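PDB 4RUW: Endonuclease/exonuclease/phosphatase from Beutenbergia cavernae DSM 12333, which belongs to the endonuclease/exonuclease/phosphatase family of DNase I-like fold, carries a zinc ion and ends in an immunoglobulin-like domain. Local coordinates for residues Asp373-Asn385 with Val389-Arg401. Numbering follows the deposited sequence.
Sequences DDDGTAVRAVLRN and VALRTVTDSGTSR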
loop_
_atom_site.group_PDB
_atom_site.type_symbol
_atom_site.label_atom_id
_atom_site.label_comp_id
_atom_site.label_asym_id
_atom_site.label_seq_id
_atom_site.Cartn_x
_atom_site.Cartn_y
_atom_site.Cartn_z
ATOM N N ASP A 373 9.194 13.431 16.105
ATOM C CA ASP A 373 10.129 13.337 17.220
ATOM C C ASP A 373 10.471 11.897 17.601
ATOM O O ASP A 373 9.595 11.056 17.795
ATOM C CB ASP A 373 9.580 14.102 18.426
ATOM C CG ASP A 373 9.371 15.578 18.131
ATOM O OD1 ASP A 373 10.328 16.244 17.688
ATOM O OD2 ASP A 373 8.246 16.074 18.339
ATOM N N ASP A 374 11.769 11.634 17.690
ATOM C CA ASP A 374 12.303 10.325 18.043
ATOM C C ASP A 374 12.422 10.219 19.562
ATOM O O ASP A 374 13.145 10.997 20.187
ATOM C CB ASP A 374 13.677 10.186 17.387
ATOM C CG ASP A 374 14.302 8.817 17.570
ATOM O OD1 ASP A 374 13.799 7.992 18.366
ATOM O OD2 ASP A 374 15.330 8.577 16.900
ATOM N N ASP A 375 11.720 9.256 20.154
ATOM C CA ASP A 375 11.734 9.081 21.607
ATOM C C ASP A 375 12.914 8.242 22.099
ATOM O O ASP A 375 13.032 7.953 23.290
ATOM C CB ASP A 375 10.404 8.502 22.117
ATOM C CG ASP A 375 10.121 7.089 21.604
ATOM O OD1 ASP A 375 10.977 6.489 20.917
ATOM O OD2 ASP A 375 9.027 6.568 21.910
ATOM N N GLY A 376 13.788 7.856 21.182
ATOM C CA GLY A 376 14.976 7.111 21.547
ATOM C C GLY A 376 14.786 5.613 21.627
ATOM O O GLY A 376 15.755 4.879 21.800
ATOM N N THR A 377 13.546 5.145 21.515
ATOM C CA THR A 377 13.304 3.708 21.522
ATOM C C THR A 377 13.700 3.103 20.180
ATOM O O THR A 377 13.828 3.804 19.172
ATOM C CB THR A 377 11.838 3.341 21.838
ATOM O OG1 THR A 377 10.978 3.833 20.802
ATOM C CG2 THR A 377 11.410 3.904 23.191
ATOM N N ALA A 378 13.908 1.795 20.167
ATOM C CA ALA A 378 14.250 1.101 18.934
ATOM C C ALA A 378 13.518 -0.227 18.889
ATOM O O ALA A 378 13.176 -0.792 19.928
ATOM C CB ALA A 378 15.755 0.871 18.853
ATOM N N VAL A 379 13.262 -0.717 17.681
ATOM C CA VAL A 379 12.774 -2.081 17.514
ATOM C C VAL A 379 13.945 -2.953 17.078
ATOM O O VAL A 379 14.654 -2.632 16.119
ATOM C CB VAL A 379 11.576 -2.173 16.536
ATOM C CG1 VAL A 379 11.250 -3.626 16.214
ATOM C CG2 VAL A 379 10.364 -1.461 17.137
ATOM N N ARG A 380 14.169 -4.033 17.816
ATOM C CA ARG A 380 15.306 -4.899 17.549
ATOM C C ARG A 380 14.822 -6.309 17.264
ATOM O O ARG A 380 13.969 -6.843 17.975
ATOM C CB ARG A 380 16.266 -4.888 18.738
ATOM C CG ARG A 380 17.437 -5.841 18.616
ATOM C CD ARG A 380 18.471 -5.521 19.680
ATOM N NE ARG A 380 18.961 -4.156 19.510
ATOM C CZ ARG A 380 19.380 -3.376 20.502
ATOM N NH1 ARG A 380 19.374 -3.823 21.753
ATOM N NH2 ARG A 380 19.800 -2.144 20.241
ATOM N N ALA A 381 15.347 -6.892 16.196
ATOM C CA ALA A 381 15.054 -8.269 15.845
ATOM C C ALA A 381 16.302 -9.107 16.021
ATOM O O ALA A 381 17.397 -8.703 15.616
ATOM C CB ALA A 381 14.579 -8.362 14.415
ATOM N N VAL A 382 16.138 -10.267 16.645
ATOM C CA VAL A 382 17.246 -11.190 16.809
ATOM C C VAL A 382 16.847 -12.575 16.316
ATOM O O VAL A 382 15.843 -13.143 16.772
ATOM C CB VAL A 382 17.703 -11.282 18.286
ATOM C CG1 VAL A 382 18.962 -12.138 18.407
ATOM C CG2 VAL A 382 17.951 -9.893 18.865
ATOM N N LEU A 383 17.592 -13.109 15.366
ATOM C CA LEU A 383 17.489 -14.479 14.960
ATOM C C LEU A 383 18.408 -15.303 15.879
ATOM O O LEU A 383 19.561 -15.000 16.001
ATOM C CB LEU A 383 17.882 -14.628 13.496
ATOM C CG LEU A 383 17.814 -15.994 12.866
ATOM C CD1 LEU A 383 16.430 -16.588 12.866
ATOM C CD2 LEU A 383 18.416 -16.023 11.468
ATOM N N ARG A 384 17.821 -16.266 16.579
ATOM C CA ARG A 384 18.546 -17.069 17.553
ATOM C C ARG A 384 18.494 -18.544 17.186
ATOM O O ARG A 384 17.527 -19.004 16.581
ATOM C CB ARG A 384 17.938 -16.887 18.945
ATOM C CG ARG A 384 17.983 -15.470 19.471
ATOM C CD ARG A 384 17.441 -15.383 20.891
ATOM N NE ARG A 384 17.430 -14.002 21.366
ATOM C CZ ARG A 384 18.497 -13.370 21.846
ATOM N NH1 ARG A 384 19.665 -13.994 21.925
ATOM N NH2 ARG A 384 18.394 -12.113 22.244
ATOM N N ASN A 385 19.537 -19.288 17.549
ATOM C CA ASN A 385 19.498 -20.740 17.398
ATOM C C ASN A 385 18.701 -21.379 18.533
ATOM O O ASN A 385 18.202 -20.680 19.413
ATOM C CB ASN A 385 20.907 -21.346 17.277
ATOM C CG ASN A 385 21.769 -21.128 18.520
ATOM O OD1 ASN A 385 21.270 -20.879 19.615
ATOM N ND2 ASN A 385 23.079 -21.238 18.344
ATOM N N VAL A 389 21.362 -18.555 21.217
ATOM C CA VAL A 389 22.483 -17.719 20.804
ATOM C C VAL A 389 22.097 -16.847 19.609
ATOM O O VAL A 389 21.498 -17.333 18.653
ATOM C CB VAL A 389 23.709 -18.582 20.437
ATOM C CG1 VAL A 389 24.823 -17.722 19.854
ATOM C CG2 VAL A 389 24.201 -19.343 21.658
ATOM N N ALA A 390 22.441 -15.564 19.669
ATOM C CA ALA A 390 22.146 -14.644 18.573
ATOM C C ALA A 390 22.950 -14.993 17.319
ATOM O O ALA A 390 24.175 -15.124 17.369
ATOM C CB ALA A 390 22.418 -13.210 18.999
ATOM N N LEU A 391 22.246 -15.167 16.206
ATOM C CA LEU A 391 22.869 -15.432 14.914
ATOM C C LEU A 391 23.007 -14.139 14.115
ATOM O O LEU A 391 23.996 -13.942 13.409
ATOM C CB LEU A 391 22.048 -16.450 14.124
ATOM C CG LEU A 391 21.903 -17.818 14.796
ATOM C CD1 LEU A 391 20.992 -18.719 13.978
ATOM C CD2 LEU A 391 23.266 -18.467 14.998
ATOM N N ARG A 392 22.007 -13.272 14.218
ATOM C CA ARG A 392 22.079 -11.945 13.622
ATOM C C ARG A 392 21.064 -11.053 14.308
ATOM O O ARG A 392 19.990 -11.511 14.697
ATOM C CB ARG A 392 21.816 -11.992 12.118
ATOM C CG ARG A 392 22.022 -10.644 11.426
ATOM C CD ARG A 392 22.016 -10.770 9.915
ATOM N NE ARG A 392 23.174 -11.510 9.430
ATOM C CZ ARG A 392 24.285 -10.947 8.965
ATOM N NH1 ARG A 392 24.402 -9.625 8.930
ATOM N NH2 ARG A 392 25.285 -11.708 8.538
ATOM N N THR A 393 21.426 -9.784 14.454
ATOM C CA THR A 393 20.595 -8.772 15.081
ATOM C C THR A 393 20.409 -7.622 14.102
ATOM O O THR A 393 21.380 -7.165 13.491
ATOM C CB THR A 393 21.263 -8.259 16.365
ATOM O OG1 THR A 393 21.441 -9.353 17.272
ATOM C CG2 THR A 393 20.419 -7.186 17.027
ATOM N N VAL A 394 19.165 -7.181 13.919
ATOM C CA VAL A 394 18.870 -6.054 13.046
ATOM C C VAL A 394 17.967 -5.097 13.812
ATOM O O VAL A 394 16.968 -5.516 14.406
ATOM C CB VAL A 394 18.203 -6.515 11.735
ATOM C CG1 VAL A 394 17.834 -5.327 10.862
ATOM C CG2 VAL A 394 19.127 -7.469 10.975
ATOM N N THR A 395 18.326 -3.818 13.812
ATOM C CA THR A 395 17.636 -2.835 14.635
ATOM C C THR A 395 17.131 -1.670 13.788
ATOM O O THR A 395 17.796 -1.247 12.841
ATOM C CB THR A 395 18.570 -2.305 15.746
ATOM O OG1 THR A 395 19.076 -3.407 16.504
ATOM C CG2 THR A 395 17.839 -1.348 16.686
ATOM N N ASP A 396 15.946 -1.164 14.124
ATOM C CA ASP A 396 15.432 0.050 13.510
ATOM C C ASP A 396 15.141 1.094 14.579
ATOM O O ASP A 396 14.432 0.821 15.550
ATOM C CB ASP A 396 14.160 -0.253 12.721
ATOM C CG ASP A 396 13.773 0.875 11.786
ATOM O OD1 ASP A 396 14.662 1.421 11.113
ATOM O OD2 ASP A 396 12.582 1.224 11.715
ATOM N N SER A 397 15.693 2.291 14.409
ATOM C CA SER A 397 15.379 3.389 15.313
ATOM C C SER A 397 14.746 4.528 14.519
ATOM O O SER A 397 14.283 4.321 13.403
ATOM C CB SER A 397 16.623 3.852 16.067
ATOM O OG SER A 397 17.658 4.189 15.172
ATOM N N GLY A 398 14.691 5.720 15.096
ATOM C CA GLY A 398 14.111 6.859 14.402
ATOM C C GLY A 398 12.614 6.943 14.623
ATOM O O GLY A 398 12.144 6.701 15.728
ATOM N N THR A 399 11.863 7.313 13.591
ATOM C CA THR A 399 10.405 7.392 13.709
ATOM C C THR A 399 9.758 6.768 12.483
ATOM O O THR A 399 10.447 6.312 11.570
ATOM C CB THR A 399 9.885 8.844 13.822
ATOM O OG1 THR A 399 9.962 9.479 12.540
ATOM C CG2 THR A 399 10.666 9.648 14.860
ATOM N N SER A 400 8.431 6.773 12.439
ATOM C CA SER A 400 7.720 6.268 11.273
ATOM C C SER A 400 8.030 7.038 9.987
ATOM O O SER A 400 7.735 6.563 8.895
ATOM C CB SER A 400 6.212 6.277 11.525
ATOM O OG SER A 400 5.705 7.600 11.576
ATOM N N ARG A 401 8.613 8.225 10.107
ATOM C CA ARG A 401 9.003 8.989 8.920
ATOM C C ARG A 401 10.273 8.466 8.251
ATOM O O ARG A 401 10.609 8.887 7.144
ATOM C CB ARG A 401 9.170 10.467 9.258
ATOM C CG ARG A 401 7.873 11.138 9.663
ATOM C CD ARG A 401 8.091 12.610 9.918
ATOM N NE ARG A 401 6.859 13.266 10.325
ATOM C CZ ARG A 401 6.779 14.546 10.665
ATOM N NH1 ARG A 401 7.871 15.299 10.658
ATOM N NH2 ARG A 401 5.615 15.070 11.016
HETATM O O HOH W 1 15.226 5.889 18.047
#
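Val379 and Asp396, Ala381 and Val394, and Leu383 and Arg392 are the hydrogen-bonded pairs of an antiparallel beta hairpin in the immunoglobulin-like domain, where strand 390-396 edges a four-stranded sheet and strand 378-384 pairs on its other edge with strand 418-424. Most of the backbone bonds are of ordinary length, Ala381 N lying 2.8 Å from Val394 O. The exception is a classic beta bulge near the turn, which sets Leu391 and Arg392 both opposite Leu383, whose O takes a bond of 2.7 Å from Leu391 N and a weak one of 3.5 Å from Arg392 N.

Val379, Ala381 and Val394 turn to the face that packs on Val365 of strand 360-367, in the interior of the sandwich, which suits small and beta-branched apolar residues. Asp396 shares this buried face, its carboxylate satisfied by Thr405 OG1 and Lys367 N.

The other face is more polar. Arg380, bent at chi3 (-61°), brings NE within 3.1 Å of Thr395 OG1, a nearly straight bond in the guanidinium plane, while its CG rests on Thr393 CG2. Val382 CG1 touches Ala390 CB and covers one face of the Arg384 guanidinium, which salt-bridges Glu420.

At the open end, one water donates to Asp374 OD1 and Thr377 O and accepts from Gly398 N; glycine suits this backbone (phi 88°), where a side chain would jam against the preceding carbonyl O. Lys367 NZ reaches Asp374 OD1, Thr377 O and Gly398 O. At the turn, Asn385 OD1 receives Val389 N at 2.8 Å, from above the amide plane.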